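Local coordinates for uncharacterized protein BAD_0989 (Bifidobacterium adolescentis ATCC 15703, PDB 3CYM) that is of unknown function but probably binds nucleic acid and acts as a 3'-5' exonuclease, at residues W218-E226 and L259-V267. Numbering follows the deposited sequence. Where two conformers were deposited one is given.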
loop_
_atom_site.group_PDB
_atom_site.type_symbol
_atom_site.label_atom_id
_atom_site.label_comp_id
_atom_site.label_asym_id
_atom_site.label_seq_id
_atom_site.Cartn_x
_atom_site.Cartn_y
_atom_site.Cartn_z
ATOM N N TRP A 218 4.013 -17.022 -3.004
ATOM C CA TRP A 218 5.169 -17.748 -2.453
ATOM C C TRP A 218 6.492 -17.508 -3.183
ATOM O O TRP A 218 7.564 -17.811 -2.658
ATOM C CB TRP A 218 4.890 -19.254 -2.322
ATOM C CG TRP A 218 4.763 -20.020 -3.614
ATOM C CD1 TRP A 218 3.599 -20.366 -4.246
ATOM C CD2 TRP A 218 5.830 -20.583 -4.406
ATOM N NE1 TRP A 218 3.875 -21.093 -5.380
ATOM C CE2 TRP A 218 5.233 -21.237 -5.505
ATOM C CE3 TRP A 218 7.229 -20.594 -4.292
ATOM C CZ2 TRP A 218 5.986 -21.887 -6.492
ATOM C CZ3 TRP A 218 7.976 -21.243 -5.272
ATOM C CH2 TRP A 218 7.349 -21.877 -6.358
ATOM N N MET A 219 6.408 -16.963 -4.394
ATOM C CA MET A 219 7.574 -16.755 -5.244
ATOM C C MET A 219 8.351 -15.513 -4.788
ATOM O O MET A 219 9.446 -15.229 -5.285
ATOM C CB MET A 219 7.124 -16.628 -6.703
ATOM C CG MET A 219 8.150 -17.037 -7.740
ATOM S SD MET A 219 8.666 -18.756 -7.639
ATOM C CE MET A 219 9.830 -18.802 -9.001
ATOM N N HIS A 220 7.787 -14.803 -3.814
ATOM C CA HIS A 220 8.320 -13.522 -3.347
ATOM C C HIS A 220 9.152 -13.648 -2.072
ATOM O O HIS A 220 9.102 -12.794 -1.185
ATOM C CB HIS A 220 7.185 -12.504 -3.210
ATOM C CG HIS A 220 6.624 -12.078 -4.527
ATOM N ND1 HIS A 220 6.916 -10.860 -5.098
ATOM C CD2 HIS A 220 5.835 -12.731 -5.412
ATOM C CE1 HIS A 220 6.308 -10.768 -6.268
ATOM N NE2 HIS A 220 5.647 -11.890 -6.483
ATOM N N VAL A 221 9.909 -14.739 -2.002
ATOM C CA VAL A 221 10.903 -14.963 -0.967
ATOM C C VAL A 221 12.194 -14.349 -1.504
ATOM O O VAL A 221 12.554 -14.595 -2.649
ATOM C CB VAL A 221 11.084 -16.479 -0.730
ATOM C CG1 VAL A 221 12.279 -16.765 0.154
ATOM C CG2 VAL A 221 9.804 -17.095 -0.144
ATOM N N SER A 222 12.865 -13.529 -0.699
ATOM C CA SER A 222 14.109 -12.905 -1.143
ATOM C C SER A 222 15.188 -13.956 -1.410
ATOM O O SER A 222 15.266 -14.980 -0.717
ATOM C CB SER A 222 14.593 -11.829 -0.161
ATOM O OG SER A 222 14.581 -12.291 1.174
ATOM N N HIS A 223 15.984 -13.695 -2.451
ATOM C CA HIS A 223 17.053 -14.578 -2.943
ATOM C C HIS A 223 16.540 -15.887 -3.551
ATOM O O HIS A 223 17.279 -16.879 -3.607
ATOM C CB HIS A 223 18.122 -14.841 -1.873
ATOM C CG HIS A 223 18.842 -13.609 -1.427
ATOM N ND1 HIS A 223 20.102 -13.279 -1.879
ATOM C CD2 HIS A 223 18.475 -12.621 -0.578
ATOM C CE1 HIS A 223 20.482 -12.142 -1.325
ATOM N NE2 HIS A 223 19.512 -11.721 -0.533
ATOM N N ILE A 224 15.291 -15.862 -4.034
ATOM C CA ILE A 224 14.622 -17.029 -4.642
ATOM C C ILE A 224 15.290 -17.446 -5.952
ATOM O O ILE A 224 15.267 -18.623 -6.338
ATOM C CB ILE A 224 13.076 -16.784 -4.844
ATOM C CG1 ILE A 224 12.331 -18.067 -5.221
ATOM C CG2 ILE A 224 12.794 -15.661 -5.856
ATOM C CD1 ILE A 224 12.518 -19.172 -4.245
ATOM N N THR A 225 15.916 -16.464 -6.599
ATOM C CA THR A 225 16.572 -16.631 -7.886
ATOM C C THR A 225 17.741 -17.621 -7.816
ATOM O O THR A 225 18.032 -18.317 -8.786
ATOM C CB THR A 225 16.988 -15.250 -8.487
ATOM O OG1 THR A 225 17.617 -15.441 -9.760
ATOM C CG2 THR A 225 17.917 -14.491 -7.558
ATOM N N GLU A 226 18.349 -17.722 -6.636
ATOM C CA GLU A 226 19.463 -18.628 -6.382
ATOM C C GLU A 226 19.041 -20.099 -6.352
ATOM O O GLU A 226 19.884 -20.985 -6.216
ATOM C CB GLU A 226 20.111 -18.270 -5.044
ATOM C CG GLU A 226 20.614 -16.833 -4.919
ATOM C CD GLU A 226 21.135 -16.517 -3.528
ATOM O OE1 GLU A 226 21.243 -17.447 -2.697
ATOM O OE2 GLU A 226 21.438 -15.334 -3.257
ATOM N N LEU A 259 9.817 -17.188 10.588
ATOM C CA LEU A 259 10.827 -17.882 9.813
ATOM C C LEU A 259 11.355 -16.907 8.762
ATOM O O LEU A 259 10.580 -16.286 8.022
ATOM C CB LEU A 259 10.231 -19.153 9.173
ATOM C CG LEU A 259 11.124 -20.102 8.369
ATOM C CD1 LEU A 259 12.127 -20.832 9.254
ATOM C CD2 LEU A 259 10.261 -21.093 7.612
ATOM N N SER A 260 12.675 -16.760 8.722
ATOM C CA SER A 260 13.335 -15.889 7.766
ATOM C C SER A 260 13.335 -16.483 6.359
ATOM O O SER A 260 13.207 -17.699 6.186
ATOM C CB SER A 260 14.776 -15.654 8.203
ATOM O OG SER A 260 15.529 -16.844 8.063
ATOM N N ASP A 261 13.505 -15.614 5.365
ATOM C CA ASP A 261 13.680 -16.022 3.972
ATOM C C ASP A 261 15.021 -16.720 3.745
ATOM O O ASP A 261 15.096 -17.656 2.956
ATOM C CB ASP A 261 13.557 -14.816 3.042
ATOM C CG ASP A 261 12.121 -14.342 2.873
ATOM O OD1 ASP A 261 11.216 -14.883 3.543
ATOM O OD2 ASP A 261 11.891 -13.424 2.054
ATOM N N SER A 262 16.063 -16.268 4.444
ATOM C CA SER A 262 17.380 -16.919 4.423
ATOM C C SER A 262 17.301 -18.377 4.828
ATOM O O SER A 262 17.905 -19.212 4.166
ATOM C CB SER A 262 18.373 -16.218 5.356
ATOM O OG SER A 262 18.430 -14.829 5.103
ATOM N N SER A 263 16.570 -18.668 5.912
ATOM C CA SER A 263 16.363 -20.045 6.394
ATOM C C SER A 263 15.667 -20.906 5.362
ATOM O O SER A 263 16.121 -22.011 5.099
ATOM C CB SER A 263 15.546 -20.096 7.688
ATOM O OG SER A 263 16.275 -19.543 8.771
ATOM N N ILE A 264 14.571 -20.384 4.802
ATOM C CA ILE A 264 13.812 -21.025 3.718
ATOM C C ILE A 264 14.705 -21.402 2.524
ATOM O O ILE A 264 14.736 -22.566 2.117
ATOM C CB ILE A 264 12.614 -20.139 3.243
ATOM C CG1 ILE A 264 11.548 -20.042 4.336
ATOM C CG2 ILE A 264 11.981 -20.689 1.963
ATOM C CD1 ILE A 264 10.470 -19.021 4.064
ATOM N N ILE A 265 15.440 -20.423 1.991
ATOM C CA ILE A 265 16.377 -20.651 0.878
ATOM C C ILE A 265 17.483 -21.640 1.274
ATOM O O ILE A 265 17.809 -22.550 0.514
ATOM C CB ILE A 265 16.964 -19.303 0.342
ATOM C CG1 ILE A 265 15.849 -18.385 -0.195
ATOM C CG2 ILE A 265 18.041 -19.526 -0.722
ATOM C CD1 ILE A 265 15.047 -18.951 -1.353
ATOM N N GLU A 266 18.018 -21.481 2.479
ATOM C CA GLU A 266 19.060 -22.362 3.004
ATOM C C GLU A 266 18.652 -23.835 3.014
ATOM O O GLU A 266 19.398 -24.693 2.529
ATOM C CB GLU A 266 19.428 -21.940 4.421
ATOM C CG GLU A 266 20.903 -21.771 4.642
ATOM C CD GLU A 266 21.258 -21.600 6.108
ATOM O OE1 GLU A 266 22.094 -22.385 6.600
ATOM O OE2 GLU A 266 20.704 -20.686 6.766
ATOM N N VAL A 267 17.462 -24.122 3.543
ATOM C CA VAL A 267 16.991 -25.508 3.648
ATOM C C VAL A 267 16.508 -26.061 2.304
ATOM O O VAL A 267 16.501 -27.273 2.093
ATOM C CB VAL A 267 15.923 -25.708 4.768
ATOM C CG1 VAL A 267 16.501 -25.394 6.120
ATOM C CG2 VAL A 267 14.746 -24.845 4.539
HETATM O O HOH W 1 8.878 -13.731 1.751
#
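A single carboxylate oxygen, Asp261 OD2, accepts a loop backbone amide, that of Ser222, and also has Ser222 OG and a water close by, an example of how one acid on the first turn of a helix can fix an incoming loop. Ser222 N donates to OD2 over 2.9 Å and almost straight (166°), reaching it from above the carboxylate plane rather than within it. Ser222 OG lies 3.0 Å from the same OD2, though its proton could be directed to a different acceptor. The water sits between Asp261 OD2 and the carbonyl oxygen of His220, where its protons are likewise contested. Asp261 CG stands anti to its own carbonyl carbon (chi1 -75°), which directs the carboxylate at the loop, while OD1 forms a salt bridge with Arg244 of helix 231-250. With an alanine here the Ser222 amide would probably lose its acceptor and Arg244 its ionic mate, allowing the loop to shift against the helix. Beside the carboxylate, Val221 CG1 rests 3.6 Å from Asp261 CG and 3.8 Å from Ile265 CD1. One helical turn on from the acid, Ile265 CG1 comes to 3.5 Å from Ser222 O, and its CD1 meets Ile224 CD1 at 3.8 Å, the two side chains crossing at about a right angle. The loop makes a type II beta turn from Val221 to Ile224, closed by a weak bond, and from within the turn His223 ND1 donates to Glu226 OE2 (2.8 Å), which lies nearly in the ring plane, while the proton comes to OE2 from above its carboxylate plane. Ser260 OG accepts from Ser263 N as N-cap of the helix. The arrangement thus joins the linker after helix 193-207 to the start of helix 261-270, one of the helices of the all-helical HRDC domain.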